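Beta-glucosidase (Chaetomella raphigera, PDB 6JXG) probably catalyses the hydrolysis of terminal, non-reducing beta-D-glucosyl residues with release of beta-D-glucose, as a secreted family 3 glycoside hydrolase of cellulose breakdown. Local coordinates at residues S196-Y201 with F228-W233; A120-E125 with E161-R166; Y579-Y584 with T621-V626. All coordinates share one frame; numbering follows the deposited sequence.

Contact 1 of 3, residues S196-Y201 with F228-W233; sequences SIMCSY and FVVSDW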
# COMPACT_ATOMS: atom_id res chain seq x y z
N SER A 196 16.36 -2.44 -0.70
CA SER A 196 16.35 -2.07 -2.13
C SER A 196 15.18 -1.15 -2.47
O SER A 196 14.18 -1.08 -1.73
CB SER A 196 16.33 -3.32 -3.05
OG SER A 196 15.12 -4.01 -2.93
N ILE A 197 15.33 -0.43 -3.56
CA ILE A 197 14.26 0.43 -4.06
C ILE A 197 14.23 0.21 -5.55
O ILE A 197 15.28 0.03 -6.18
CB ILE A 197 14.60 1.93 -3.77
CG1 ILE A 197 14.48 2.23 -2.24
CG2 ILE A 197 13.74 2.82 -4.60
CD1 ILE A 197 15.09 3.53 -1.86
N MET A 198 13.04 0.14 -6.12
CA MET A 198 12.90 -0.10 -7.54
C MET A 198 12.55 1.22 -8.24
O MET A 198 11.62 1.93 -7.80
CB MET A 198 11.74 -1.07 -7.78
CG MET A 198 11.54 -1.52 -9.22
SD MET A 198 10.07 -2.49 -9.55
CE MET A 198 10.52 -3.99 -8.66
N CYS A 199 13.24 1.55 -9.32
CA CYS A 199 12.89 2.74 -10.08
C CYS A 199 11.79 2.47 -11.10
O CYS A 199 11.64 1.33 -11.56
CB CYS A 199 14.11 3.36 -10.70
SG CYS A 199 15.21 2.29 -11.64
N SER A 200 11.04 3.52 -11.47
CA SER A 200 9.77 3.36 -12.18
C SER A 200 9.85 3.39 -13.68
O SER A 200 10.81 3.79 -14.24
CB SER A 200 8.76 4.40 -11.68
OG SER A 200 9.25 5.69 -11.98
N TYR A 201 8.73 3.03 -14.36
CA TYR A 201 8.70 3.09 -15.81
C TYR A 201 8.59 4.52 -16.43
O TYR A 201 8.96 4.70 -17.60
CB TYR A 201 7.49 2.34 -16.34
CG TYR A 201 7.61 0.86 -16.32
CD1 TYR A 201 8.59 0.24 -17.09
CD2 TYR A 201 6.74 0.08 -15.56
CE1 TYR A 201 8.69 -1.15 -17.13
CE2 TYR A 201 6.83 -1.32 -15.59
CZ TYR A 201 7.79 -1.94 -16.36
OH TYR A 201 7.94 -3.30 -16.43
N PHE A 228 20.51 -0.80 -2.64
CA PHE A 228 20.68 -0.86 -4.04
C PHE A 228 19.35 -0.56 -4.75
O PHE A 228 18.28 -0.78 -4.19
CB PHE A 228 21.28 -2.17 -4.52
CG PHE A 228 20.38 -3.31 -4.45
CD1 PHE A 228 19.62 -3.70 -5.55
CD2 PHE A 228 20.32 -4.09 -3.26
CE1 PHE A 228 18.80 -4.79 -5.49
CE2 PHE A 228 19.52 -5.20 -3.20
CZ PHE A 228 18.76 -5.60 -4.32
N VAL A 229 19.48 0.04 -5.92
CA VAL A 229 18.34 0.35 -6.80
C VAL A 229 18.23 -0.64 -7.92
O VAL A 229 19.18 -0.92 -8.61
CB VAL A 229 18.50 1.78 -7.39
CG1 VAL A 229 17.27 2.07 -8.24
CG2 VAL A 229 18.58 2.80 -6.24
N VAL A 230 17.02 -1.20 -8.10
CA VAL A 230 16.74 -2.16 -9.12
C VAL A 230 15.75 -1.59 -10.11
O VAL A 230 14.87 -0.80 -9.75
CB VAL A 230 16.31 -3.47 -8.49
CG1 VAL A 230 15.05 -3.34 -7.62
CG2 VAL A 230 16.12 -4.51 -9.58
N SER A 231 15.86 -1.96 -11.39
CA SER A 231 14.91 -1.44 -12.35
C SER A 231 13.59 -2.11 -12.27
O SER A 231 13.49 -3.31 -12.02
CB SER A 231 15.44 -1.51 -13.78
OG SER A 231 15.56 -2.85 -14.19
N ASP A 232 12.54 -1.35 -12.62
CA ASP A 232 11.33 -2.04 -12.97
C ASP A 232 11.66 -2.82 -14.24
O ASP A 232 12.72 -2.62 -14.87
CB ASP A 232 10.14 -1.06 -13.08
CG ASP A 232 8.79 -1.72 -12.83
OD1 ASP A 232 8.67 -2.94 -13.02
OD2 ASP A 232 7.81 -0.99 -12.50
N TRP A 233 10.76 -3.76 -14.60
CA TRP A 233 11.10 -4.78 -15.54
C TRP A 233 11.16 -4.19 -16.94
O TRP A 233 10.17 -3.79 -17.53
CB TRP A 233 10.22 -6.00 -15.42
CG TRP A 233 10.78 -7.12 -14.58
CD1 TRP A 233 10.71 -8.43 -14.90
CD2 TRP A 233 11.39 -7.06 -13.26
NE1 TRP A 233 11.27 -9.20 -13.92
CE2 TRP A 233 11.69 -8.39 -12.89
CE3 TRP A 233 11.69 -6.03 -12.35
CZ2 TRP A 233 12.31 -8.72 -11.68
CZ3 TRP A 233 12.30 -6.35 -11.16
CH2 TRP A 233 12.59 -7.71 -10.82
O HOH W 1 6.96 1.71 -12.51
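The Tyr201 ring carries Asp232 over one face and meets the main chain of Trp233 at its edge. Asp232 CB stands over the ring centre, 4.1 Å from the Tyr201 centroid in a CH-pi contact, and the carboxylate stacks beside it with its plane 28° from that of the ring. At the edge, Tyr201 OH donates to Trp233 O at 2.5 Å, in the carbonyl plane and on a lone pair. A second ring, that of Phe228, takes Ser196 CB over one face, toward the rim and 3.7 Å from its centroid, while Ser196 OG bonds to Ala152 O. With CG anti to the backbone N (chi1 -175°), Met198 runs obliquely across Asp232, SD coming within 3.6 Å of Asp232 CG before the bent chain brings CE to Trp233 CZ3.

Strands 196-199 and 228-231 pair in parallel as neighbours in the TIM-barrel-type domain. The parallel bonding runs on to Asp232 N, which donates to Cys199 O at 3.0 Å. On the sheet face of Ile197 and Val229, Cys199 SG packs on Val229 CG1 and forms the disulfide with Cys210.

A phenylalanine in place of Tyr201 would keep a ring against Asp232 but would probably leave Trp233 O without its hydroxyl donor. The carboxylate is gripped at both oxygens: Trp233 N donates to Asp232 OD1 at 2.7 Å, and water 1, held by Tyr201 N, donates to Asp232 OD2 at 2.8 Å. Stack and bonds together probably limit its rotation. Asp232 lies in the Ser-Asp-Trp motif and is probably the nucleophile, as in family 3 relatives.

Contact 2 of 3, residues A120-E125 with E161-R166; sequences AGRNWE and EQETNR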
# COMPACT_ATOMS: atom_id res chain seq x y z
N ALA A 120 -6.57 5.66 -10.65
CA ALA A 120 -5.37 4.99 -11.09
C ALA A 120 -5.29 3.53 -10.65
O ALA A 120 -5.76 3.09 -9.58
CB ALA A 120 -4.13 5.79 -10.74
N GLY A 121 -4.79 2.69 -11.55
CA GLY A 121 -5.12 1.27 -11.46
C GLY A 121 -4.40 0.43 -10.40
O GLY A 121 -4.87 -0.66 -10.09
N ARG A 122 -3.27 0.93 -9.87
CA ARG A 122 -2.49 0.14 -8.91
C ARG A 122 -2.55 0.68 -7.47
O ARG A 122 -1.82 0.22 -6.59
CB ARG A 122 -1.06 0.09 -9.37
CG ARG A 122 -0.91 -0.66 -10.68
CD ARG A 122 0.56 -0.67 -11.09
NE ARG A 122 1.27 -1.72 -10.29
CZ ARG A 122 2.53 -2.10 -10.48
NH1 ARG A 122 3.28 -1.49 -11.39
NH2 ARG A 122 3.05 -3.07 -9.75
N ASN A 123 -3.45 1.59 -7.22
CA ASN A 123 -3.44 2.28 -5.91
C ASN A 123 -3.73 1.36 -4.73
O ASN A 123 -3.17 1.51 -3.69
CB ASN A 123 -4.42 3.48 -5.90
CG ASN A 123 -4.06 4.54 -6.90
OD1 ASN A 123 -2.97 4.58 -7.40
ND2 ASN A 123 -4.98 5.49 -7.11
N TRP A 124 -4.56 0.39 -4.96
CA TRP A 124 -4.80 -0.74 -4.03
C TRP A 124 -3.59 -1.52 -3.54
O TRP A 124 -3.60 -2.06 -2.39
CB TRP A 124 -5.84 -1.72 -4.61
CG TRP A 124 -5.45 -2.34 -5.88
CD1 TRP A 124 -5.62 -1.83 -7.12
CD2 TRP A 124 -4.66 -3.53 -6.03
NE1 TRP A 124 -5.08 -2.70 -8.06
CE2 TRP A 124 -4.47 -3.74 -7.40
CE3 TRP A 124 -4.14 -4.47 -5.12
CZ2 TRP A 124 -3.77 -4.88 -7.91
CZ3 TRP A 124 -3.41 -5.61 -5.62
CH2 TRP A 124 -3.25 -5.80 -7.00
N GLU A 125 -2.51 -1.52 -4.32
CA GLU A 125 -1.28 -2.15 -3.88
C GLU A 125 -0.55 -1.35 -2.80
O GLU A 125 0.27 -1.92 -2.03
CB GLU A 125 -0.29 -2.30 -5.05
CG GLU A 125 -0.74 -3.08 -6.27
CD GLU A 125 0.41 -3.66 -7.07
OE1 GLU A 125 1.29 -4.38 -6.50
OE2 GLU A 125 0.44 -3.44 -8.31
N GLU A 161 1.98 7.56 -11.02
CA GLU A 161 0.67 7.75 -10.39
C GLU A 161 -0.48 7.33 -11.31
O GLU A 161 -1.62 7.51 -10.94
CB GLU A 161 0.55 9.19 -9.87
CG GLU A 161 1.56 9.48 -8.74
CD GLU A 161 1.17 8.79 -7.42
OE1 GLU A 161 -0.08 8.55 -7.25
OE2 GLU A 161 2.11 8.50 -6.57
N GLN A 162 -0.17 6.89 -12.53
CA GLN A 162 -1.19 6.28 -13.42
C GLN A 162 -0.58 5.23 -14.31
O GLN A 162 0.60 5.29 -14.66
CB GLN A 162 -1.92 7.33 -14.28
CG GLN A 162 -0.96 8.08 -15.25
CD GLN A 162 -1.73 9.12 -16.06
OE1 GLN A 162 -2.37 10.01 -15.49
NE2 GLN A 162 -1.74 8.94 -17.37
N GLU A 163 -1.41 4.26 -14.74
CA GLU A 163 -0.97 3.18 -15.61
C GLU A 163 -1.00 3.59 -17.10
O GLU A 163 -0.19 3.14 -17.90
CB GLU A 163 -1.85 1.96 -15.42
CG GLU A 163 -1.63 1.35 -14.04
CD GLU A 163 -0.18 1.00 -13.87
OE1 GLU A 163 0.28 -0.02 -14.44
OE2 GLU A 163 0.54 1.81 -13.20
N THR A 164 -1.94 4.46 -17.43
CA THR A 164 -2.05 5.01 -18.77
C THR A 164 -0.75 5.70 -19.21
O THR A 164 -0.24 6.68 -18.58
CB THR A 164 -3.25 5.95 -18.88
OG1 THR A 164 -4.47 5.25 -18.55
CG2 THR A 164 -3.38 6.50 -20.35
N ASN A 165 -0.16 5.17 -20.28
CA ASN A 165 1.11 5.65 -20.85
C ASN A 165 2.24 5.67 -19.84
O ASN A 165 3.11 6.49 -19.92
CB ASN A 165 0.99 7.10 -21.42
CG ASN A 165 -0.11 7.23 -22.47
OD1 ASN A 165 -0.34 6.35 -23.23
ND2 ASN A 165 -0.81 8.33 -22.46
N ARG A 166 2.22 4.78 -18.89
CA ARG A 166 3.19 4.80 -17.86
C ARG A 166 4.61 4.68 -18.34
O ARG A 166 5.48 5.11 -17.61
CB ARG A 166 2.95 3.69 -16.83
CG ARG A 166 3.16 2.27 -17.40
CD ARG A 166 2.82 1.19 -16.38
NE ARG A 166 3.01 -0.11 -16.98
CZ ARG A 166 3.26 -1.22 -16.30
NH1 ARG A 166 3.37 -1.15 -15.00
NH2 ARG A 166 3.43 -2.37 -16.93
O HOH W 2 2.99 0.84 -12.99
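Arg122 and Glu163 meet because each side chain bends partway along: Arg122 turns at chi3 (79°), Glu163 at chi2 (-57°), and the carboxylate comes against the aliphatic part of the arginine. Both residues sit in loops of the TIM-barrel-type domain, one between strand 105-106 and helix 131-147, the other following strand 151-157. Each loop makes a tight turn, type I from Ala120 to Asn123 and type II from Glu163 to Arg166.

Arg122 CD touches Glu163 OE2 at 3.3 Å. The guanidinium and carboxylate planes stand 81° apart, and Arg122 NH1 stays 4.5 Å from Glu163 OE1, beyond a salt bridge. Water 2 makes the connection instead. It donates to Glu163 OE2 at 2.6 Å and accepts from Arg122 NH1 at 2.8 Å and from Arg166 NH1 at 2.9 Å. The two NH1 atoms thus come close around one shared acceptor, the water, and their charges are probably balanced by carboxylates nearby. Arg122 grips Glu125 side-on, NE and NH2 both reaching Glu125 OE2, at 2.8 Å for NE; this pins the guanidinium on the side away from the water. Arg166 NH1 pairs by charge with Glu163 OE1, which lies well out of the guanidinium plane, and also with Glu442.

Residues from the C-terminal domain complete the setting: Gly443 N donates to Glu163 OE1, and Asp453 OD1 accepts from the backbone N of both Gly121 and Glu163. The two loops are tied to the second domain as well as to each other. At the far end of the contact, Ala120 CB rests on Glu161 O at 3.0 Å.

Contact 3 of 3, residues Y579-Y584 with T621-V626; sequences YTTFQY and TNSGTV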
# COMPACT_ATOMS: atom_id res chain seq x y z
N TYR A 579 -20.09 -0.08 15.90
CA TYR A 579 -21.37 -0.49 16.48
C TYR A 579 -21.46 0.17 17.85
O TYR A 579 -22.47 -0.00 18.50
CB TYR A 579 -21.43 -2.00 16.66
CG TYR A 579 -21.53 -2.78 15.36
CD1 TYR A 579 -22.03 -2.18 14.19
CD2 TYR A 579 -21.09 -4.06 15.29
CE1 TYR A 579 -22.14 -2.91 13.00
CE2 TYR A 579 -21.20 -4.78 14.11
CZ TYR A 579 -21.72 -4.21 12.96
OH TYR A 579 -21.80 -5.00 11.84
N THR A 580 -20.39 0.85 18.32
CA THR A 580 -20.51 1.80 19.43
C THR A 580 -20.15 3.23 19.09
O THR A 580 -20.01 3.59 17.93
CB THR A 580 -19.44 1.70 20.55
OG1 THR A 580 -18.23 1.00 20.20
CG2 THR A 580 -20.00 1.51 21.77
N THR A 581 -20.04 4.06 20.14
CA THR A 581 -19.66 5.47 20.04
C THR A 581 -18.52 5.73 20.97
O THR A 581 -18.33 5.06 21.96
CB THR A 581 -20.85 6.41 20.41
OG1 THR A 581 -21.35 6.10 21.75
CG2 THR A 581 -21.97 6.28 19.43
N PHE A 582 -17.73 6.75 20.66
CA PHE A 582 -16.61 7.15 21.46
C PHE A 582 -16.64 8.66 21.75
O PHE A 582 -17.10 9.48 20.94
CB PHE A 582 -15.34 6.82 20.69
CG PHE A 582 -15.21 5.39 20.38
CD1 PHE A 582 -14.62 4.53 21.29
CD2 PHE A 582 -15.67 4.89 19.18
CE1 PHE A 582 -14.50 3.16 20.98
CE2 PHE A 582 -15.57 3.55 18.88
CZ PHE A 582 -14.97 2.69 19.78
N GLN A 583 -16.16 9.00 22.93
CA GLN A 583 -16.03 10.38 23.36
C GLN A 583 -14.60 10.70 23.70
O GLN A 583 -13.89 9.85 24.21
CB GLN A 583 -16.91 10.64 24.57
CG GLN A 583 -18.39 10.66 24.18
CD GLN A 583 -19.28 10.61 25.39
OE1 GLN A 583 -18.81 10.41 26.51
NE2 GLN A 583 -20.57 10.75 25.18
N TYR A 584 -14.18 11.91 23.38
CA TYR A 584 -12.78 12.26 23.50
C TYR A 584 -12.66 13.40 24.52
O TYR A 584 -13.50 14.28 24.53
CB TYR A 584 -12.30 12.79 22.19
CG TYR A 584 -12.04 11.81 21.08
CD1 TYR A 584 -10.77 11.74 20.49
CD2 TYR A 584 -13.07 11.07 20.54
CE1 TYR A 584 -10.53 10.92 19.39
CE2 TYR A 584 -12.81 10.18 19.50
CZ TYR A 584 -11.56 10.14 18.92
OH TYR A 584 -11.29 9.26 17.93
N THR A 621 -13.18 7.32 25.35
CA THR A 621 -14.14 6.60 26.17
C THR A 621 -15.14 5.99 25.25
O THR A 621 -15.65 6.68 24.38
CB THR A 621 -14.91 7.58 27.07
OG1 THR A 621 -13.97 8.14 28.03
CG2 THR A 621 -15.97 6.86 27.83
N ASN A 622 -15.41 4.71 25.46
CA ASN A 622 -16.50 4.02 24.77
C ASN A 622 -17.78 4.39 25.49
O ASN A 622 -18.00 3.95 26.62
CB ASN A 622 -16.30 2.50 24.81
CG ASN A 622 -17.39 1.72 24.10
OD1 ASN A 622 -18.48 2.22 23.87
ND2 ASN A 622 -17.06 0.47 23.71
N SER A 623 -18.62 5.17 24.80
CA SER A 623 -19.83 5.76 25.37
C SER A 623 -21.04 4.92 24.98
O SER A 623 -22.16 5.27 25.32
CB SER A 623 -19.95 7.22 24.89
OG SER A 623 -19.89 7.28 23.50
N GLY A 624 -20.84 3.78 24.30
CA GLY A 624 -21.96 2.97 23.86
C GLY A 624 -22.05 1.70 24.62
O GLY A 624 -21.53 1.58 25.70
N THR A 625 -22.75 0.72 24.06
CA THR A 625 -23.19 -0.47 24.84
C THR A 625 -22.55 -1.74 24.37
O THR A 625 -22.84 -2.82 24.91
CB THR A 625 -24.73 -0.66 24.69
OG1 THR A 625 -25.03 -0.87 23.32
CG2 THR A 625 -25.48 0.55 25.14
N VAL A 626 -21.66 -1.64 23.37
CA VAL A 626 -20.87 -2.78 22.93
C VAL A 626 -19.40 -2.39 22.78
O VAL A 626 -19.04 -1.18 22.69
CB VAL A 626 -21.47 -3.42 21.63
CG1 VAL A 626 -22.99 -3.63 21.79
CG2 VAL A 626 -21.22 -2.54 20.42
O HOH W 3 -13.15 10.61 26.90
O HOH W 4 -20.89 9.85 22.52
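An antiparallel strand pair, in which Phe582 faces Asn622 and Gln583 faces Thr621, joins strand 582-591 at the outside of a three-stranded sheet to its neighbour 612-622. Gln583 and Thr621 form a hydrogen-bonded pair: Gln583 N donates to Thr621 O at 2.8 Å and Thr621 N returns the bond to Gln583 O at 2.9 Å. Phe582 and Asn622 are the adjoining non-hydrogen-bonded pair. Water 3 reinforces the edge, donating to Gln583 O and lying 2.8 Å from Thr621 OG1, a hydroxyl that also bonds to Ser663.

Beyond the regular strands, Ser623 takes over. Its N donates to Thr581 O from above the carbonyl plane, 38° out of it, and Ser623 OG pairs with Thr581 OG1 at 2.6 Å. Gln583 extends alongside, its CD 3.5 Å from Ser623 CB, and water 4 accepts from Gln583 NE2 and bonds to Ser623 OG, so the amide is joined to the serine by both packing and solvent.

Asn622 organises the bend that follows. Its chi1 of -180° swings CG away from the backbone N, and OD1 accepts from Gly624 N in an Asx turn, although the exact place of this oxygen is less certain. The other amide atom, Asn622 ND2, donates almost straight (168°) to Val626 O at 2.8 Å, and also to Leu658 O. Farther along, Val626 CG2 packs on Tyr579 CB at 3.8 Å.

On the sheet face shared with Asn622, opposite Gln583 and Thr621, Phe582 and Tyr584 reach strand 628-637 of the four-stranded sheet. Two antiparallel sheets packed in this way are typical of the fibronectin type III-like beta sandwich.

From the N terminus, contact 2 comes first: 120-125 meets 161-166, closing a loop that contains helix 131-147 and strand 151-157 and tying the N-terminal domain to residues of the C-terminal one. Contact 1 then closes the span from strand 196-199 to strand 228-231, with helix 214-222 between, a parallel step of the barrel. Contact 3 follows much later and closes a span of strands and loops without helix. The three are in series; none nests within or crosses another. Contacts 1 and 2 touch, Tyr201 CE2 lying 3.5 Å from Arg166 NH1. Contact 3 is about 46 Å from contact 1, centre to centre, across the chain's middle, and joins strands of the beta sandwich.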